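Local atomic coordinates of glycoside Hydrolase Family 43_12 (Metagenome, PDB entry 7JVH), a protein that probably hydrolyses glycosidic bonds in plant cell-wall polysaccharides or their oligosaccharides. Residues Lys24-Phe30 with Gly414-Thr419; Phe30-Tyr35 with Val561-Val565. One frame throughout, in Å; residues are numbered along the deposited sequence.

Contact 1: residues Lys24-Phe30 with Gly414-Thr419; sequences KVPAATF and GGLQMT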
loop_
_atom_site.group_PDB
_atom_site.type_symbol
_atom_site.label_atom_id
_atom_site.label_comp_id
_atom_site.label_asym_id
_atom_site.label_seq_id
_atom_site.Cartn_x
_atom_site.Cartn_y
_atom_site.Cartn_z
ATOM N N LYS A 24 -8.496 22.447 -21.698
ATOM C CA LYS A 24 -9.976 22.483 -21.877
ATOM C C LYS A 24 -10.488 21.274 -22.659
ATOM O O LYS A 24 -9.715 20.571 -23.298
ATOM C CB LYS A 24 -10.392 23.755 -22.608
ATOM C CG LYS A 24 -9.990 25.023 -21.880
ATOM C CD LYS A 24 -10.365 26.268 -22.661
ATOM C CE LYS A 24 -9.669 27.488 -22.091
ATOM N NZ LYS A 24 -9.797 28.640 -23.019
ATOM N N VAL A 25 -11.811 21.092 -22.631
ATOM C CA VAL A 25 -12.554 19.947 -23.202
ATOM C C VAL A 25 -11.913 18.610 -22.842
ATOM O O VAL A 25 -10.801 18.310 -23.262
ATOM C CB VAL A 25 -12.810 20.053 -24.741
ATOM C CG1 VAL A 25 -13.499 21.369 -25.097
ATOM C CG2 VAL A 25 -11.539 19.875 -25.546
ATOM N N PRO A 26 -12.592 17.750 -22.044
ATOM C CA PRO A 26 -12.031 16.453 -21.657
ATOM C C PRO A 26 -11.802 15.493 -22.829
ATOM O O PRO A 26 -12.440 15.615 -23.860
ATOM C CB PRO A 26 -13.102 15.888 -20.712
ATOM C CG PRO A 26 -13.983 17.017 -20.341
ATOM C CD PRO A 26 -13.934 17.979 -21.479
ATOM N N ALA A 27 -10.899 14.530 -22.637
ATOM C CA ALA A 27 -10.548 13.546 -23.652
ATOM C C ALA A 27 -11.565 12.408 -23.728
ATOM O O ALA A 27 -11.750 11.801 -24.779
ATOM C CB ALA A 27 -9.182 12.971 -23.367
ATOM N N ALA A 28 -12.190 12.107 -22.584
ATOM C CA ALA A 28 -13.188 11.056 -22.485
ATOM C C ALA A 28 -13.970 11.136 -21.178
ATOM O O ALA A 28 -13.554 11.802 -20.230
ATOM C CB ALA A 28 -12.526 9.696 -22.618
ATOM N N THR A 29 -15.116 10.447 -21.161
ATOM C CA THR A 29 -15.920 10.218 -19.968
ATOM C C THR A 29 -16.059 8.709 -19.754
ATOM O O THR A 29 -16.681 8.018 -20.550
ATOM C CB THR A 29 -17.303 10.879 -20.087
ATOM O OG1 THR A 29 -17.136 12.277 -20.336
ATOM C CG2 THR A 29 -18.110 10.726 -18.817
ATOM N N PHE A 30 -15.458 8.210 -18.669
ATOM C CA PHE A 30 -15.514 6.799 -18.302
ATOM C C PHE A 30 -16.757 6.588 -17.456
ATOM O O PHE A 30 -16.842 7.097 -16.341
ATOM C CB PHE A 30 -14.258 6.384 -17.548
ATOM C CG PHE A 30 -12.985 6.562 -18.341
ATOM C CD1 PHE A 30 -12.341 7.795 -18.382
ATOM C CD2 PHE A 30 -12.441 5.506 -19.048
ATOM C CE1 PHE A 30 -11.177 7.969 -19.112
ATOM C CE2 PHE A 30 -11.277 5.676 -19.790
ATOM C CZ PHE A 30 -10.634 6.904 -19.810
ATOM N N GLY A 414 -23.272 11.678 -14.504
ATOM C CA GLY A 414 -22.342 10.738 -13.899
ATOM C C GLY A 414 -21.269 10.267 -14.860
ATOM O O GLY A 414 -21.455 10.307 -16.073
ATOM N N GLY A 415 -20.146 9.803 -14.307
ATOM C CA GLY A 415 -19.013 9.320 -15.078
ATOM C C GLY A 415 -17.780 10.174 -14.850
ATOM O O GLY A 415 -17.897 11.366 -14.548
ATOM N N LEU A 416 -16.599 9.556 -14.992
ATOM C CA LEU A 416 -15.314 10.236 -14.861
ATOM C C LEU A 416 -14.950 11.001 -16.129
ATOM O O LEU A 416 -14.375 10.434 -17.057
ATOM C CB LEU A 416 -14.182 9.245 -14.554
ATOM C CG LEU A 416 -13.992 8.778 -13.127
ATOM C CD1 LEU A 416 -12.735 7.935 -13.015
ATOM C CD2 LEU A 416 -13.914 9.949 -12.178
ATOM N N GLN A 417 -15.292 12.291 -16.143
ATOM C CA GLN A 417 -14.825 13.252 -17.137
ATOM C C GLN A 417 -13.387 13.611 -16.774
ATOM O O GLN A 417 -13.172 14.282 -15.768
ATOM C CB GLN A 417 -15.662 14.517 -17.078
ATOM C CG GLN A 417 -16.786 14.596 -18.089
ATOM C CD GLN A 417 -17.511 15.917 -18.001
ATOM O OE1 GLN A 417 -16.889 16.985 -17.877
ATOM N NE2 GLN A 417 -18.846 15.872 -18.084
HETATM N N MSE A 418 -12.402 13.169 -17.572
HETATM C CA MSE A 418 -11.029 13.501 -17.239
HETATM C C MSE A 418 -10.308 14.120 -18.437
HETATM O O MSE A 418 -10.454 13.687 -19.578
HETATM C CB MSE A 418 -10.321 12.304 -16.587
HETATM C CG MSE A 418 -9.871 11.165 -17.474
HETATM SE SE MSE A 418 -8.881 9.827 -16.359
HETATM C CE MSE A 418 -10.264 8.771 -15.457
ATOM N N THR A 419 -9.576 15.201 -18.123
ATOM C CA THR A 419 -8.873 16.034 -19.082
ATOM C C THR A 419 -7.392 15.674 -19.018
ATOM O O THR A 419 -6.864 15.390 -17.953
ATOM C CB THR A 419 -9.075 17.514 -18.716
ATOM O OG1 THR A 419 -10.479 17.778 -18.568
ATOM C CG2 THR A 419 -8.498 18.442 -19.778
#
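The Phe30 ring meets Gly414-Thr419 along its CD1-CE1 side. Leu416 O lies at the ring edge, near its plane, 3.6 Å from Phe30 CD1. Met418, present as selenomethionine, crosses the phenylalanine side chain at about a right angle, and its CE and SE sit obliquely to the ring: CE is 3.7 Å from Phe30 CD1, and SE is 5.0 Å from the ring centroid, a Met-aromatic contact. A first torsion of 76° sets Met418 CG between its backbone N and carbonyl carbon, and the bend at chi3 swings the methyl back to the ring. The Leu449 side chain of strand 442-451 also touches that of Phe30. The segments run antiparallel, their strand axes at 154°, and Phe30 and Leu416 form a hydrogen-bonded pair with bonds both ways, Leu416 N to Phe30 O being 2.8 Å. Residues 28-30, from the start of the chain, thereby join a sheet of the C-terminal concanavalin A-like domain. Between this pair and the hydrogen-bonded pair Ala28-Met418, where Met418 N donates to Ala28 O, Thr29 and Gln417 form a non-hydrogen-bonded pair; their side chains lie side by side on the sheet face away from Phe30, with Thr29 OG1 3.2 Å from Gln417 CG and Thr29 CG2 4.0 Å from Gly415 C. Replacing Thr29 by glycine would probably leave Gln417 CG and the Gly415 backbone without this cover. Farther along, Pro26 CG comes within 3.8 Å of Gln417 OE1.

Contact 2: residues Phe30-Tyr35 with Val561-Val565; sequences FTNFTY and VGMGV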
loop_
_atom_site.group_PDB
_atom_site.type_symbol
_atom_site.label_atom_id
_atom_site.label_comp_id
_atom_site.label_asym_id
_atom_site.label_seq_id
_atom_site.Cartn_x
_atom_site.Cartn_y
_atom_site.Cartn_z
ATOM N N PHE A 30 -15.458 8.210 -18.669
ATOM C CA PHE A 30 -15.514 6.799 -18.302
ATOM C C PHE A 30 -16.757 6.588 -17.456
ATOM O O PHE A 30 -16.842 7.097 -16.341
ATOM C CB PHE A 30 -14.258 6.384 -17.548
ATOM C CG PHE A 30 -12.985 6.562 -18.341
ATOM C CD1 PHE A 30 -12.341 7.795 -18.382
ATOM C CD2 PHE A 30 -12.441 5.506 -19.048
ATOM C CE1 PHE A 30 -11.177 7.969 -19.112
ATOM C CE2 PHE A 30 -11.277 5.676 -19.790
ATOM C CZ PHE A 30 -10.634 6.904 -19.810
ATOM N N THR A 31 -17.726 5.851 -18.016
ATOM C CA THR A 31 -19.048 5.671 -17.433
ATOM C C THR A 31 -19.100 4.480 -16.465
ATOM O O THR A 31 -20.023 4.382 -15.666
ATOM C CB THR A 31 -20.105 5.476 -18.541
ATOM O OG1 THR A 31 -21.412 5.586 -17.998
ATOM C CG2 THR A 31 -19.980 4.113 -19.163
ATOM N N ASN A 32 -18.121 3.573 -16.580
ATOM C CA ASN A 32 -17.989 2.401 -15.723
ATOM C C ASN A 32 -16.545 1.949 -15.538
ATOM O O ASN A 32 -15.726 2.068 -16.447
ATOM C CB ASN A 32 -18.763 1.218 -16.294
ATOM C CG ASN A 32 -18.600 -0.049 -15.463
ATOM O OD1 ASN A 32 -17.923 -0.996 -15.865
ATOM N ND2 ASN A 32 -19.196 -0.051 -14.280
ATOM N N PHE A 33 -16.249 1.415 -14.349
ATOM C CA PHE A 33 -15.114 0.535 -14.140
ATOM C C PHE A 33 -15.574 -0.675 -13.326
ATOM O O PHE A 33 -16.244 -0.514 -12.310
ATOM C CB PHE A 33 -13.944 1.238 -13.417
ATOM C CG PHE A 33 -12.659 0.475 -13.505
ATOM C CD1 PHE A 33 -12.337 -0.501 -12.581
ATOM C CD2 PHE A 33 -11.773 0.718 -14.536
ATOM C CE1 PHE A 33 -11.146 -1.214 -12.674
ATOM C CE2 PHE A 33 -10.562 0.018 -14.633
ATOM C CZ PHE A 33 -10.259 -0.955 -13.701
ATOM N N THR A 34 -15.196 -1.872 -13.778
ATOM C CA THR A 34 -15.492 -3.114 -13.078
ATOM C C THR A 34 -14.201 -3.864 -12.834
ATOM O O THR A 34 -13.411 -4.036 -13.758
ATOM C CB THR A 34 -16.485 -4.029 -13.873
ATOM O OG1 THR A 34 -17.694 -3.306 -14.120
ATOM C CG2 THR A 34 -16.816 -5.279 -13.111
ATOM N N TYR A 35 -14.001 -4.293 -11.584
ATOM C CA TYR A 35 -12.857 -5.097 -11.180
ATOM C C TYR A 35 -13.357 -6.366 -10.494
ATOM O O TYR A 35 -14.136 -6.287 -9.533
ATOM C CB TYR A 35 -11.944 -4.300 -10.232
ATOM C CG TYR A 35 -10.816 -5.118 -9.618
ATOM C CD1 TYR A 35 -9.636 -5.346 -10.317
ATOM C CD2 TYR A 35 -10.935 -5.659 -8.345
ATOM C CE1 TYR A 35 -8.611 -6.095 -9.770
ATOM C CE2 TYR A 35 -9.918 -6.412 -7.779
ATOM C CZ TYR A 35 -8.749 -6.618 -8.486
ATOM O OH TYR A 35 -7.731 -7.366 -7.924
ATOM N N VAL A 561 -4.415 -0.999 -11.786
ATOM C CA VAL A 561 -5.228 -1.027 -12.971
ATOM C C VAL A 561 -6.144 0.181 -12.900
ATOM O O VAL A 561 -6.652 0.527 -11.842
ATOM C CB VAL A 561 -6.021 -2.360 -13.099
ATOM C CG1 VAL A 561 -7.066 -2.502 -12.003
ATOM C CG2 VAL A 561 -6.668 -2.477 -14.476
ATOM N N GLY A 562 -6.333 0.850 -14.036
ATOM C CA GLY A 562 -7.154 2.034 -14.069
ATOM C C GLY A 562 -7.397 2.579 -15.470
ATOM O O GLY A 562 -7.022 1.958 -16.459
HETATM N N MSE A 563 -8.026 3.754 -15.514
HETATM C CA MSE A 563 -8.296 4.440 -16.758
HETATM C C MSE A 563 -7.497 5.744 -16.775
HETATM O O MSE A 563 -7.225 6.336 -15.737
HETATM C CB MSE A 563 -9.810 4.621 -16.940
HETATM C CG MSE A 563 -10.527 5.379 -15.845
HETATM SE SE MSE A 563 -12.198 4.526 -15.180
HETATM C CE MSE A 563 -11.809 4.317 -13.278
ATOM N N GLY A 564 -7.094 6.181 -17.976
ATOM C CA GLY A 564 -6.328 7.403 -18.121
ATOM C C GLY A 564 -6.457 8.047 -19.476
ATOM O O GLY A 564 -6.986 7.450 -20.397
ATOM N N VAL A 565 -5.941 9.276 -19.582
ATOM C CA VAL A 565 -5.987 10.082 -20.792
ATOM C C VAL A 565 -4.634 10.772 -21.007
ATOM O O VAL A 565 -3.974 11.180 -20.043
ATOM C CB VAL A 565 -7.124 11.116 -20.732
ATOM C CG1 VAL A 565 -8.469 10.407 -20.685
ATOM C CG2 VAL A 565 -6.976 12.005 -19.522
#
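Met563, a selenomethionine, lays its CB over one face of the Phe30 ring, 3.6 Å from the centroid and 22° off the normal, a CH-pi contact. The two side chains run antiparallel, each passing alongside the other, and Met563 CG follows CB across the ring, 3.7 Å from Phe30 CG. Met-aromatic contacts come next: Met563 SE lies obliquely to two rings, 4.5 Å from the centroid of Phe30 and 5.1 Å from that of Phe33. The methionine therefore reaches in between the two phenylalanines, bent at chi2 and chi3. The strand axes pass 8.9 Å apart at 154°, and side chains carry most of the contact, with Gly564 O at the edge of the Phe30 ring and Gly562 CA oblique to that of Phe33, the arrangement expected of the facing sheets of a concanavalin A-like beta sandwich; Thr31 and Asn32, both opposite Thr448, form a classic beta bulge in strand 28-37. The other contacts are apolar. With chi1 at -165°, Phe33 carries its ring away from its own backbone N, and the ring edge at CZ meets Val561 CG1 at 3.9 Å. Met563 CE packs on Phe33 CB, and Val565 CG1 lies at the Phe30 edge, in plane, 4.0 Å from Phe30 CE1. Val561 CG1 also touches Tyr35 CD1 obliquely. Among polar groups, Tyr35 OH is hydrogen-bonded to His440 ND1, while Thr34 OG1 donates to Asn32 OD1, in the carbonyl plane.

Contacts 1 and 2 share Phe30, and their centres are 11 Å apart. Contact 1 pairs strands 28-37 and 416-418 as neighbours in one sheet, whereas contact 2 sets the first of these against strand 560-566 of the opposing sheet. The two contacts meet directly: Met418 CE lies 3.4 Å from Met563 CG, Met418 CG 3.6 Å from Val565 CG1, and Leu416 CD1 3.7 Å from Met563 CE. The N-terminal strand 28-37 and the C-terminal strand 560-566 thus share one interior with 416-418. The contact centres lie about 27 and 20 Å from the centre of the chain, on the same side of it, within the C-terminal sandwich rather than in the family-43 region, which probably carries the active site.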